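Local coordinates for protein sugar-binding transcriptional regulator, LacI family (Enterococcus faecalis, PDB 3CS3) that probably represses transcription by binding operator DNA as a LacI-family regulator, with a core domain that likely senses a small sugar, at residues V179-F184 / K205-I210; G117-L122 / P174-V179; F76-H81 / T90-I95; A61-W66 / H81-L86. All blocks are in the same frame, centred on the assembly; numbering follows the deposited sequence.

Contact 1. Residues V179-F184 / K205-I210; sequences VDVFAF and KDIRII
Strand V179-A183 runs parallel to I207-I210, the two segment axes approaching to 4.7 Å at 14°, with V179 facing I207 and V181 facing I209. The pair closes a beta-alpha-beta crossover through helix 186-196 and forms one side of the four-stranded parallel sheet of a periplasmic-binding-protein-like subdomain, in which 207-210 is an outermost strand. Five backbone hydrogen bonds join the strands: V179 N to D206 O, R208 N to V179 O, V181 N to R208 O, I210 N to V181 O and A183 N to I210 O.

On the face carrying V179, V181, I207 and I209, aliphatic branches pack together, with A183, I207 and I209 touching helix 186-196. The CD1 methyl of I209 lies 3.9 Å from V181 CG1 and 4.2 Å from A183 CB, while I207 CD1 meets the other V181 branch, CG2, at 4.1 Å.

The opposite face carries the polar grip. D180 and R208 point the same way, and the arginine, its chain bent at chi3 (-73°), holds the carboxylate side-on: NE reaches OD1 at 2.8 Å and NH2 reaches OD2 at 2.7 Å. The carboxylate and guanidinium planes are 44° apart, so the fork is twisted. OD2 offers its syn lone pair to NH2 and also bonds S118 OG, which would fix the carboxylate further. Farther along this face, F182 and I210 pack on helix 102-115. The F182 ring presents its edge to I210 O, CD1 lying 3.3 Å from that oxygen, the same one that accepts A183 N.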
loop_
_atom_site.group_PDB
_atom_site.type_symbol
_atom_site.label_atom_id
_atom_site.label_comp_id
_atom_site.label_asym_id
_atom_site.label_seq_id
_atom_site.Cartn_x
_atom_site.Cartn_y
_atom_site.Cartn_z
ATOM N N VAL A 179 18.341 11.153 21.688
ATOM C CA VAL A 179 18.375 11.529 20.275
ATOM C C VAL A 179 16.965 11.927 19.831
ATOM O O VAL A 179 16.057 11.100 19.813
ATOM C CB VAL A 179 18.905 10.382 19.375
ATOM C CG1 VAL A 179 18.917 10.807 17.910
ATOM C CG2 VAL A 179 20.293 9.951 19.809
ATOM N N ASP A 180 16.786 13.197 19.481
ATOM C CA ASP A 180 15.473 13.701 19.091
ATOM C C ASP A 180 15.345 13.802 17.582
ATOM O O ASP A 180 16.139 14.482 16.929
ATOM C CB ASP A 180 15.179 15.031 19.782
ATOM C CG ASP A 180 14.984 14.870 21.281
ATOM O OD1 ASP A 180 14.957 13.716 21.759
ATOM O OD2 ASP A 180 14.848 15.891 21.985
ATOM N N VAL A 181 14.355 13.093 17.036
ATOM C CA VAL A 181 14.154 12.996 15.591
ATOM C C VAL A 181 12.758 13.457 15.172
ATOM O O VAL A 181 11.750 13.009 15.725
ATOM C CB VAL A 181 14.381 11.546 15.060
ATOM C CG1 VAL A 181 14.271 11.502 13.531
ATOM C CG2 VAL A 181 15.741 10.995 15.502
ATOM N N PHE A 182 12.709 14.364 14.203
ATOM C CA PHE A 182 11.469 14.673 13.510
ATOM C C PHE A 182 11.571 14.044 12.128
ATOM O O PHE A 182 12.301 14.533 11.263
ATOM C CB PHE A 182 11.228 16.185 13.455
ATOM C CG PHE A 182 9.983 16.597 12.700
ATOM C CD1 PHE A 182 8.857 15.770 12.632
ATOM C CD2 PHE A 182 9.923 17.849 12.094
ATOM C CE1 PHE A 182 7.720 16.164 11.929
ATOM C CE2 PHE A 182 8.782 18.256 11.399
ATOM C CZ PHE A 182 7.680 17.412 11.316
ATOM N N ALA A 183 10.871 12.920 11.958
ATOM C CA ALA A 183 10.789 12.227 10.676
ATOM C C ALA A 183 9.662 12.864 9.882
ATOM O O ALA A 183 8.576 13.081 10.412
ATOM C CB ALA A 183 10.533 10.759 10.884
ATOM N N PHE A 184 9.931 13.185 8.619
ATOM C CA PHE A 184 8.997 13.981 7.817
ATOM C C PHE A 184 7.831 13.146 7.293
ATOM O O PHE A 184 6.816 13.702 6.863
ATOM C CB PHE A 184 9.721 14.736 6.688
ATOM C CG PHE A 184 10.379 16.037 7.131
ATOM C CD1 PHE A 184 10.709 17.012 6.191
ATOM C CD2 PHE A 184 10.652 16.298 8.481
ATOM C CE1 PHE A 184 11.322 18.206 6.577
ATOM C CE2 PHE A 184 11.259 17.490 8.876
ATOM C CZ PHE A 184 11.588 18.449 7.924
ATOM N N LYS A 205 12.764 6.450 24.952
ATOM C CA LYS A 205 13.682 6.773 26.041
ATOM C C LYS A 205 15.020 7.304 25.512
ATOM O O LYS A 205 15.383 8.454 25.774
ATOM C CB LYS A 205 13.899 5.542 26.935
ATOM C CG LYS A 205 14.867 5.753 28.100
ATOM C CD LYS A 205 15.402 4.426 28.616
ATOM C CE LYS A 205 16.630 4.615 29.492
ATOM N NZ LYS A 205 17.316 3.315 29.752
ATOM N N ASP A 206 15.739 6.461 24.771
ATOM C CA ASP A 206 17.070 6.794 24.253
ATOM C C ASP A 206 16.984 7.563 22.945
ATOM O O ASP A 206 17.854 8.374 22.631
ATOM C CB ASP A 206 17.902 5.525 24.037
ATOM C CG ASP A 206 17.982 4.649 25.277
ATOM O OD1 ASP A 206 17.976 5.190 26.406
ATOM O OD2 ASP A 206 18.061 3.413 25.116
ATOM N N ILE A 207 15.937 7.277 22.180
ATOM C CA ILE A 207 15.676 7.959 20.922
ATOM C C ILE A 207 14.198 8.341 20.852
ATOM O O ILE A 207 13.318 7.481 20.897
ATOM C CB ILE A 207 16.164 7.130 19.680
ATOM C CG1 ILE A 207 15.626 7.721 18.372
ATOM C CG2 ILE A 207 15.809 5.642 19.816
ATOM C CD1 ILE A 207 16.447 7.358 17.146
ATOM N N ARG A 208 13.939 9.643 20.779
ATOM C CA ARG A 208 12.579 10.168 20.766
ATOM C C ARG A 208 12.201 10.636 19.363
ATOM O O ARG A 208 12.953 11.379 18.729
ATOM C CB ARG A 208 12.437 11.311 21.771
ATOM C CG ARG A 208 12.852 10.958 23.189
ATOM C CD ARG A 208 12.538 12.094 24.160
ATOM N NE ARG A 208 13.437 13.239 24.006
ATOM C CZ ARG A 208 13.415 14.326 24.774
ATOM N NH1 ARG A 208 12.538 14.432 25.762
ATOM N NH2 ARG A 208 14.272 15.313 24.553
ATOM N N ILE A 209 11.038 10.199 18.881
ATOM C CA ILE A 209 10.648 10.435 17.490
ATOM C C ILE A 209 9.219 10.970 17.320
ATOM O O ILE A 209 8.312 10.596 18.060
ATOM C CB ILE A 209 10.925 9.170 16.603
ATOM C CG1 ILE A 209 10.829 9.490 15.106
ATOM C CG2 ILE A 209 10.024 8.004 16.991
ATOM C CD1 ILE A 209 11.702 8.601 14.231
ATOM N N ILE A 210 9.048 11.900 16.381
ATOM C CA ILE A 210 7.723 12.318 15.905
ATOM C C ILE A 210 7.693 12.192 14.382
ATOM O O ILE A 210 8.620 12.635 13.700
ATOM C CB ILE A 210 7.345 13.762 16.334
ATOM C CG1 ILE A 210 7.402 13.910 17.856
ATOM C CG2 ILE A 210 5.935 14.129 15.835
ATOM C CD1 ILE A 210 7.001 15.279 18.373
#

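Contact 2. Residues G117-L122 / P174-V179; sequences GSKKVL and PQTEPV
Q175 turns its amide toward K120 and L122, its chain folded at chi2 (-79°). OE1 accepts a hydrogen bond of 3.0 Å from K120 NZ, the donor tilted 23° from the carbonyl plane, and the two side chains cross at about a right angle. The ammonium also has a long, weak ion pair with E152, and Q175 NE2 a weak bond to I170 O. L122 approaches the glutamine from the opposite direction, so that its CD1 and CD2 methyls both rest 3.8 Å from Q175 OE1.

T176 comes next and straddles two lysine stems: its CG2 lies 3.8 Å from K119 CB, its OG1 3.7 Å from K120 CB. Here the loop that follows helix 160-170 passes over the start of strand 121-125, on its way to becoming strand 179-183, the neighbour of 121-125 in the parallel sheet of the periplasmic-binding-protein-like fold.

The carbonyl of P178 approaches K120 through a water, which donates firmly to K120 O at 2.7 Å but only weakly to P178 O. At V179 the chain enters the sheet. With V179 CG1 anti to the backbone N (chi1 180°), this branch meets L122 CD1 at 3.9 Å, and both residues also touch I170 of helix 160-170.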
loop_
_atom_site.group_PDB
_atom_site.type_symbol
_atom_site.label_atom_id
_atom_site.label_comp_id
_atom_site.label_asym_id
_atom_site.label_seq_id
_atom_site.Cartn_x
_atom_site.Cartn_y
_atom_site.Cartn_z
ATOM N N GLY A 117 12.100 20.913 25.754
ATOM C CA GLY A 117 13.445 21.454 25.931
ATOM C C GLY A 117 14.543 20.654 25.254
ATOM O O GLY A 117 15.567 20.346 25.876
ATOM N N SER A 118 14.335 20.339 23.976
ATOM C CA SER A 118 15.300 19.572 23.193
ATOM C C SER A 118 16.629 20.301 23.044
ATOM O O SER A 118 16.665 21.521 22.882
ATOM C CB SER A 118 14.726 19.250 21.815
ATOM O OG SER A 118 13.553 18.471 21.939
ATOM N N LYS A 119 17.717 19.540 23.099
ATOM C CA LYS A 119 19.067 20.088 22.998
ATOM C C LYS A 119 19.576 20.087 21.560
ATOM O O LYS A 119 20.440 20.888 21.207
ATOM C CB LYS A 119 20.030 19.315 23.913
ATOM C CG LYS A 119 19.669 19.358 25.405
ATOM C CD LYS A 119 19.747 20.778 25.965
ATOM C CE LYS A 119 19.129 20.876 27.353
ATOM N NZ LYS A 119 19.081 22.289 27.831
ATOM N N LYS A 120 19.051 19.165 20.756
ATOM C CA LYS A 120 19.291 19.105 19.315
ATOM C C LYS A 120 18.145 18.321 18.678
ATOM O O LYS A 120 17.655 17.343 19.250
ATOM C CB LYS A 120 20.626 18.419 18.986
ATOM C CG LYS A 120 21.179 18.807 17.614
ATOM C CD LYS A 120 21.766 17.626 16.852
ATOM C CE LYS A 120 23.239 17.416 17.155
ATOM N NZ LYS A 120 23.879 16.526 16.144
ATOM N N VAL A 121 17.710 18.754 17.499
ATOM C CA VAL A 121 16.665 18.054 16.770
ATOM C C VAL A 121 17.227 17.578 15.441
ATOM O O VAL A 121 17.801 18.357 14.692
ATOM C CB VAL A 121 15.410 18.938 16.566
ATOM C CG1 VAL A 121 14.380 18.242 15.671
ATOM C CG2 VAL A 121 14.775 19.266 17.905
ATOM N N LEU A 122 17.081 16.287 15.162
ATOM C CA LEU A 122 17.501 15.733 13.881
ATOM C C LEU A 122 16.302 15.704 12.931
ATOM O O LEU A 122 15.255 15.143 13.250
ATOM C CB LEU A 122 18.164 14.356 14.063
ATOM C CG LEU A 122 19.542 14.392 14.754
ATOM C CD1 LEU A 122 19.453 14.266 16.274
ATOM C CD2 LEU A 122 20.455 13.319 14.229
ATOM N N PRO A 174 28.419 10.126 17.747
ATOM C CA PRO A 174 27.963 10.481 19.094
ATOM C C PRO A 174 26.964 11.640 19.080
ATOM O O PRO A 174 27.269 12.725 18.576
ATOM C CB PRO A 174 29.258 10.889 19.814
ATOM C CG PRO A 174 30.361 10.282 19.009
ATOM C CD PRO A 174 29.873 10.329 17.598
ATOM N N GLN A 175 25.773 11.387 19.616
ATOM C CA GLN A 175 24.707 12.383 19.663
ATOM C C GLN A 175 24.429 12.799 21.108
ATOM O O GLN A 175 25.106 12.336 22.030
ATOM C CB GLN A 175 23.435 11.830 19.009
ATOM C CG GLN A 175 23.591 11.392 17.549
ATOM C CD GLN A 175 23.571 12.551 16.558
ATOM O OE1 GLN A 175 23.161 13.670 16.884
ATOM N NE2 GLN A 175 24.007 12.279 15.332
ATOM N N THR A 176 23.433 13.666 21.299
ATOM C CA THR A 176 23.042 14.148 22.630
ATOM C C THR A 176 22.314 13.039 23.413
ATOM O O THR A 176 21.988 11.993 22.841
ATOM C CB THR A 176 22.182 15.442 22.541
ATOM O OG1 THR A 176 22.464 16.127 21.315
ATOM C CG2 THR A 176 22.481 16.382 23.707
ATOM N N GLU A 177 22.067 13.276 24.705
ATOM C CA GLU A 177 21.641 12.230 25.652
ATOM C C GLU A 177 20.374 11.470 25.203
ATOM O O GLU A 177 20.443 10.251 25.017
ATOM C CB GLU A 177 21.562 12.753 27.105
ATOM C CG GLU A 177 22.581 13.852 27.478
ATOM C CD GLU A 177 24.039 13.447 27.257
ATOM O OE1 GLU A 177 24.434 12.342 27.693
ATOM O OE2 GLU A 177 24.788 14.243 26.648
ATOM N N PRO A 178 19.223 12.164 25.028
ATOM C CA PRO A 178 18.272 11.548 24.100
ATOM C C PRO A 178 18.465 12.053 22.661
ATOM O O PRO A 178 18.746 13.238 22.446
ATOM C CB PRO A 178 16.905 11.979 24.652
ATOM C CG PRO A 178 17.189 13.061 25.697
ATOM C CD PRO A 178 18.656 13.381 25.637
ATOM N N VAL A 179 18.341 11.153 21.688
ATOM C CA VAL A 179 18.375 11.529 20.275
ATOM C C VAL A 179 16.965 11.927 19.831
ATOM O O VAL A 179 16.057 11.100 19.813
ATOM C CB VAL A 179 18.905 10.382 19.375
ATOM C CG1 VAL A 179 18.917 10.807 17.910
ATOM C CG2 VAL A 179 20.293 9.951 19.809
HETATM O O HOH W 1 19.029 15.088 19.582
#

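Contact 3. Residues F76-H81 / T90-I95; sequences FAERGH and TEHRNI. With SO4 (sulfate ion), chain B.
The backbone N of N94, whose side chain packs against A77, donates to two oxygens of a sulfate ion: O2 at 3.0 Å and, more weakly, O3 at 3.3 Å. The ion, probably from the crystallisation liquor, is also bonded by R96 NH1, and its O1 stands over one face of the R93 guanidinium.

Across the contact, A77 CB is the apolar hub. It lies oblique to the H92 imidazole, 3.7 Å from H92 CE1, and 3.8 Å from I95 CG1, while N94 CB is 4.2 Å away. H92 has CG anti to its own N (chi1 -163°), which carries the imidazole across to helix 70-78. There NE2 makes a weak hydrogen bond of 3.2 Å to E78 OE2, bent to 134° at the hydrogen, with carboxylate and ring planes 53° apart; the two side chains cross nearly perpendicularly, and E78 CG also lies against the ring. N94 OD1 is bonded to S82 OG, anchoring the asparagine to the adjoining strand.

Residues H92 to I95 form a type II beta turn, with N94 at its third position in the positive-phi conformation characteristic of that turn; it leads into strand 95-100 beside the C-terminal end of helix 70-78.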
loop_
_atom_site.group_PDB
_atom_site.type_symbol
_atom_site.label_atom_id
_atom_site.label_comp_id
_atom_site.label_asym_id
_atom_site.label_seq_id
_atom_site.Cartn_x
_atom_site.Cartn_y
_atom_site.Cartn_z
ATOM N N PHE A 76 0.555 18.688 -20.345
ATOM C CA PHE A 76 -0.669 17.895 -20.293
ATOM C C PHE A 76 -1.887 18.792 -20.047
ATOM O O PHE A 76 -2.986 18.486 -20.506
ATOM C CB PHE A 76 -0.540 16.813 -19.217
ATOM C CG PHE A 76 -1.626 15.767 -19.254
ATOM C CD1 PHE A 76 -1.878 15.036 -20.410
ATOM C CD2 PHE A 76 -2.374 15.489 -18.114
ATOM C CE1 PHE A 76 -2.877 14.065 -20.433
ATOM C CE2 PHE A 76 -3.374 14.520 -18.128
ATOM C CZ PHE A 76 -3.625 13.808 -19.288
ATOM N N ALA A 77 -1.674 19.907 -19.347
ATOM C CA ALA A 77 -2.736 20.875 -19.058
ATOM C C ALA A 77 -3.109 21.724 -20.274
ATOM O O ALA A 77 -4.285 22.056 -20.472
ATOM C CB ALA A 77 -2.347 21.767 -17.881
ATOM N N GLU A 78 -2.106 22.065 -21.081
ATOM C CA GLU A 78 -2.292 22.885 -22.285
ATOM C C GLU A 78 -2.990 22.137 -23.426
ATOM O O GLU A 78 -3.565 22.760 -24.318
ATOM C CB GLU A 78 -0.954 23.455 -22.758
ATOM C CG GLU A 78 -0.413 24.573 -21.875
ATOM C CD GLU A 78 1.104 24.680 -21.904
ATOM O OE1 GLU A 78 1.751 23.973 -22.711
ATOM O OE2 GLU A 78 1.653 25.474 -21.110
ATOM N N ARG A 79 -2.949 20.805 -23.383
ATOM C CA ARG A 79 -3.676 19.964 -24.338
ATOM C C ARG A 79 -5.126 19.671 -23.914
ATOM O O ARG A 79 -5.725 18.688 -24.363
ATOM C CB ARG A 79 -2.917 18.655 -24.595
ATOM C CG ARG A 79 -1.724 18.795 -25.529
ATOM C CD ARG A 79 -1.226 17.437 -26.009
ATOM N NE ARG A 79 -0.562 16.679 -24.950
ATOM C CZ ARG A 79 0.736 16.755 -24.664
ATOM N NH1 ARG A 79 1.534 17.558 -25.358
ATOM N NH2 ARG A 79 1.240 16.023 -23.678
ATOM N N GLY A 80 -5.679 20.520 -23.048
ATOM C CA GLY A 80 -7.091 20.448 -22.672
ATOM C C GLY A 80 -7.453 19.613 -21.454
ATOM O O GLY A 80 -8.609 19.624 -21.022
ATOM N N HIS A 81 -6.480 18.891 -20.897
ATOM C CA HIS A 81 -6.730 18.050 -19.722
ATOM C C HIS A 81 -6.661 18.842 -18.424
ATOM O O HIS A 81 -5.774 19.677 -18.240
ATOM C CB HIS A 81 -5.747 16.886 -19.655
ATOM C CG HIS A 81 -5.844 15.941 -20.810
ATOM N ND1 HIS A 81 -5.059 16.063 -21.937
ATOM C CD2 HIS A 81 -6.620 14.850 -21.006
ATOM C CE1 HIS A 81 -5.351 15.089 -22.780
ATOM N NE2 HIS A 81 -6.297 14.340 -22.240
ATOM N N THR A 90 1.005 25.790 -8.048
ATOM C CA THR A 90 0.897 26.085 -9.468
ATOM C C THR A 90 0.193 27.422 -9.674
ATOM O O THR A 90 -0.479 27.927 -8.770
ATOM C CB THR A 90 0.142 24.958 -10.208
ATOM O OG1 THR A 90 0.195 25.186 -11.621
ATOM C CG2 THR A 90 -1.315 24.886 -9.752
ATOM N N GLU A 91 0.360 27.994 -10.862
ATOM C CA GLU A 91 -0.315 29.231 -11.221
ATOM C C GLU A 91 -0.961 29.079 -12.594
ATOM O O GLU A 91 -1.706 29.952 -13.051
ATOM C CB GLU A 91 0.672 30.402 -11.205
ATOM C CG GLU A 91 0.068 31.720 -10.723
ATOM C CD GLU A 91 -0.440 31.647 -9.289
ATOM O OE1 GLU A 91 0.386 31.461 -8.369
ATOM O OE2 GLU A 91 -1.667 31.777 -9.085
ATOM N N HIS A 92 -0.673 27.945 -13.229
ATOM C CA HIS A 92 -1.170 27.612 -14.559
ATOM C C HIS A 92 -2.680 27.397 -14.554
ATOM O O HIS A 92 -3.247 26.902 -13.576
ATOM C CB HIS A 92 -0.458 26.354 -15.064
ATOM C CG HIS A 92 -0.577 26.134 -16.541
ATOM N ND1 HIS A 92 -1.458 25.228 -17.090
ATOM C CD2 HIS A 92 0.086 26.691 -17.582
ATOM C CE1 HIS A 92 -1.337 25.240 -18.406
ATOM N NE2 HIS A 92 -0.407 26.120 -18.729
ATOM N N ARG A 93 -3.329 27.796 -15.644
ATOM C CA ARG A 93 -4.749 27.523 -15.825
ATOM C C ARG A 93 -4.931 26.037 -16.123
ATOM O O ARG A 93 -4.011 25.391 -16.635
ATOM C CB ARG A 93 -5.365 28.401 -16.927
ATOM C CG ARG A 93 -4.726 28.270 -18.307
ATOM C CD ARG A 93 -5.690 28.705 -19.399
ATOM N NE ARG A 93 -6.804 27.768 -19.549
ATOM C CZ ARG A 93 -7.845 27.949 -20.360
ATOM N NH1 ARG A 93 -8.801 27.031 -20.418
ATOM N NH2 ARG A 93 -7.936 29.040 -21.111
ATOM N N ASN A 94 -6.108 25.512 -15.782
ATOM C CA ASN A 94 -6.419 24.071 -15.837
ATOM C C ASN A 94 -5.789 23.212 -14.733
ATOM O O ASN A 94 -5.964 21.995 -14.719
ATOM C CB ASN A 94 -6.151 23.461 -17.224
ATOM C CG ASN A 94 -7.410 23.285 -18.035
ATOM O OD1 ASN A 94 -8.482 22.986 -17.495
ATOM N ND2 ASN A 94 -7.288 23.454 -19.346
ATOM N N ILE A 95 -5.061 23.843 -13.813
ATOM C CA ILE A 95 -4.493 23.136 -12.672
ATOM C C ILE A 95 -4.970 23.744 -11.351
ATOM O O ILE A 95 -5.020 24.962 -11.209
ATOM C CB ILE A 95 -2.938 23.050 -12.731
ATOM C CG1 ILE A 95 -2.468 22.629 -14.136
ATOM C CG2 ILE A 95 -2.418 22.050 -11.694
ATOM C CD1 ILE A 95 -0.968 22.694 -14.357
HETATM S S SO4 B . -8.888 27.790 -15.259
HETATM O O1 SO4 B . -8.751 28.631 -16.443
HETATM O O2 SO4 B . -8.929 26.390 -15.670
HETATM O O3 SO4 B . -7.752 28.022 -14.374
HETATM O O4 SO4 B . -10.127 28.122 -14.562
#

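Contact 4. Residues A61-W66 / H81-L86; sequences AIILDW and HSIVVL
This is a buried pairing of adjacent parallel strands, matched from A61 to I63 and from I83 to V85, within the larger sheet of the LacI-type core. Helix 70-78 links them, making a classic beta-alpha-beta unit of a Rossmann-like subdomain. The short segment axes pass 4.8 Å apart at -25°, and A61, I62 and I63 stand opposite I83, V84 and V85. Four hydrogen bonds stitch the backbones: A61 N to S82 O, V84 N to A61 O, I63 N to V84 O and L86 N to I63 O.

A61, I63, I83 and V85 occupy the face on which helix 70-78 lies. I63 CG1 meets I83 CG2 at 3.8 Å, one branch of each isoleucine angled across the other, and A61 CB rests 4.2 Å from I83 CG1. A61 and I83 both touch F76 of the helix.

The reverse face bears I62 and V84, with L86 extending it against A239 of helix 232-247. L86 already points toward the neighbouring strand, and with CG anti to its carbonyl carbon (chi1 -53°) its CD1 reaches I62 CG2 at 3.9 Å. L64 meets the same leucine at about a right angle. The L64 side chain also lies about 5 Å from a bound glycerol, consistent with a position near the ligand cleft expected at this end of the strands, and L64 CD2 touches L86 CD1 at 4.0 Å.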
loop_
_atom_site.group_PDB
_atom_site.type_symbol
_atom_site.label_atom_id
_atom_site.label_comp_id
_atom_site.label_asym_id
_atom_site.label_seq_id
_atom_site.Cartn_x
_atom_site.Cartn_y
_atom_site.Cartn_z
ATOM N N ALA A 61 -6.213 14.334 -14.526
ATOM C CA ALA A 61 -5.245 13.705 -13.635
ATOM C C ALA A 61 -5.255 14.266 -12.219
ATOM O O ALA A 61 -5.485 15.460 -12.013
ATOM C CB ALA A 61 -3.831 13.771 -14.234
ATOM N N ILE A 62 -5.022 13.380 -11.253
ATOM C CA ILE A 62 -4.717 13.761 -9.883
ATOM C C ILE A 62 -3.286 13.300 -9.609
ATOM O O ILE A 62 -2.988 12.112 -9.714
ATOM C CB ILE A 62 -5.710 13.142 -8.871
ATOM C CG1 ILE A 62 -7.116 13.720 -9.074
ATOM C CG2 ILE A 62 -5.250 13.380 -7.432
ATOM C CD1 ILE A 62 -8.205 12.963 -8.329
ATOM N N ILE A 63 -2.402 14.238 -9.273
ATOM C CA ILE A 63 -0.970 13.944 -9.143
ATOM C C ILE A 63 -0.458 14.061 -7.705
ATOM O O ILE A 63 -0.532 15.132 -7.085
ATOM C CB ILE A 63 -0.096 14.878 -10.037
ATOM C CG1 ILE A 63 -0.692 15.058 -11.445
ATOM C CG2 ILE A 63 1.381 14.415 -10.065
ATOM C CD1 ILE A 63 -0.411 13.948 -12.412
ATOM N N LEU A 64 0.066 12.952 -7.189
ATOM C CA LEU A 64 0.853 12.952 -5.963
ATOM C C LEU A 64 2.143 12.162 -6.212
ATOM O O LEU A 64 2.251 10.991 -5.845
ATOM C CB LEU A 64 0.039 12.387 -4.790
ATOM C CG LEU A 64 0.616 12.199 -3.372
ATOM C CD1 LEU A 64 1.691 13.208 -2.989
ATOM C CD2 LEU A 64 -0.505 12.229 -2.364
ATOM N N ASP A 65 3.117 12.826 -6.836
ATOM C CA ASP A 65 4.371 12.202 -7.248
ATOM C C ASP A 65 5.394 13.292 -7.542
ATOM O O ASP A 65 5.275 13.989 -8.544
ATOM C CB ASP A 65 4.145 11.350 -8.508
ATOM C CG ASP A 65 5.392 10.584 -8.954
ATOM O OD1 ASP A 65 6.435 10.607 -8.257
ATOM O OD2 ASP A 65 5.320 9.946 -10.026
ATOM N N TRP A 66 6.408 13.412 -6.685
ATOM C CA TRP A 66 7.431 14.459 -6.815
ATOM C C TRP A 66 8.372 14.252 -8.012
ATOM O O TRP A 66 9.021 15.198 -8.460
ATOM C CB TRP A 66 8.238 14.603 -5.514
ATOM C CG TRP A 66 9.179 13.463 -5.266
ATOM C CD1 TRP A 66 8.870 12.261 -4.712
ATOM C CD2 TRP A 66 10.580 13.413 -5.581
ATOM N NE1 TRP A 66 9.985 11.460 -4.654
ATOM C CE2 TRP A 66 11.049 12.140 -5.185
ATOM C CE3 TRP A 66 11.480 14.320 -6.162
ATOM C CZ2 TRP A 66 12.389 11.746 -5.340
ATOM C CZ3 TRP A 66 12.815 13.929 -6.320
ATOM C CH2 TRP A 66 13.253 12.651 -5.908
ATOM N N HIS A 81 -6.480 18.891 -20.897
ATOM C CA HIS A 81 -6.730 18.050 -19.722
ATOM C C HIS A 81 -6.661 18.842 -18.424
ATOM O O HIS A 81 -5.774 19.677 -18.240
ATOM C CB HIS A 81 -5.747 16.886 -19.655
ATOM C CG HIS A 81 -5.844 15.941 -20.810
ATOM N ND1 HIS A 81 -5.059 16.063 -21.937
ATOM C CD2 HIS A 81 -6.620 14.850 -21.006
ATOM C CE1 HIS A 81 -5.351 15.089 -22.780
ATOM N NE2 HIS A 81 -6.297 14.340 -22.240
ATOM N N SER A 82 -7.603 18.563 -17.528
ATOM C CA SER A 82 -7.642 19.195 -16.214
ATOM C C SER A 82 -6.793 18.419 -15.220
ATOM O O SER A 82 -6.788 17.192 -15.237
ATOM C CB SER A 82 -9.081 19.274 -15.721
ATOM O OG SER A 82 -9.796 20.219 -16.485
ATOM N N ILE A 83 -6.073 19.133 -14.356
ATOM C CA ILE A 83 -5.179 18.492 -13.385
ATOM C C ILE A 83 -5.340 19.046 -11.963
ATOM O O ILE A 83 -5.411 20.250 -11.764
ATOM C CB ILE A 83 -3.685 18.581 -13.834
ATOM C CG1 ILE A 83 -3.480 17.885 -15.184
ATOM C CG2 ILE A 83 -2.769 17.916 -12.814
ATOM C CD1 ILE A 83 -2.354 18.437 -15.986
ATOM N N VAL A 84 -5.416 18.153 -10.981
ATOM C CA VAL A 84 -5.296 18.543 -9.577
ATOM C C VAL A 84 -3.972 18.019 -9.002
ATOM O O VAL A 84 -3.686 16.825 -9.060
ATOM C CB VAL A 84 -6.515 18.085 -8.737
ATOM C CG1 VAL A 84 -6.316 18.411 -7.273
ATOM C CG2 VAL A 84 -7.775 18.778 -9.234
ATOM N N VAL A 85 -3.151 18.931 -8.494
ATOM C CA VAL A 85 -1.898 18.557 -7.851
ATOM C C VAL A 85 -2.056 18.509 -6.336
ATOM O O VAL A 85 -2.730 19.351 -5.734
ATOM C CB VAL A 85 -0.706 19.471 -8.265
ATOM C CG1 VAL A 85 -0.271 19.165 -9.690
ATOM C CG2 VAL A 85 -1.051 20.938 -8.115
ATOM N N LEU A 86 -1.446 17.493 -5.739
ATOM C CA LEU A 86 -1.526 17.258 -4.307
ATOM C C LEU A 86 -0.150 17.420 -3.669
ATOM O O LEU A 86 0.023 17.193 -2.473
ATOM C CB LEU A 86 -2.040 15.840 -4.040
ATOM C CG LEU A 86 -3.335 15.310 -4.665
ATOM C CD1 LEU A 86 -3.713 14.021 -3.959
ATOM C CD2 LEU A 86 -4.488 16.303 -4.580
#

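From the N terminus, contact 4 is the first to open, closing the loop from strand 60-64 through helix 70-78 to strand 82-85. Contact 3 begins before it is finished, so the two cross: they share H81, the N94 backbone probably hydrogen-bonds I83 and I95 packs against it, binding the helix end and the approach to strand 95-100 into the same sheet. Contact 2 follows in series, spanning 51 residues between strand 121-125 and the loop before strand 179-183. V179 ends it and opens contact 1, which adds strand 207-210. Contacts 3 and 4 thus serve one subdomain and contacts 1 and 2 the other, the centres of contacts 2 and 3 being about 45 Å apart.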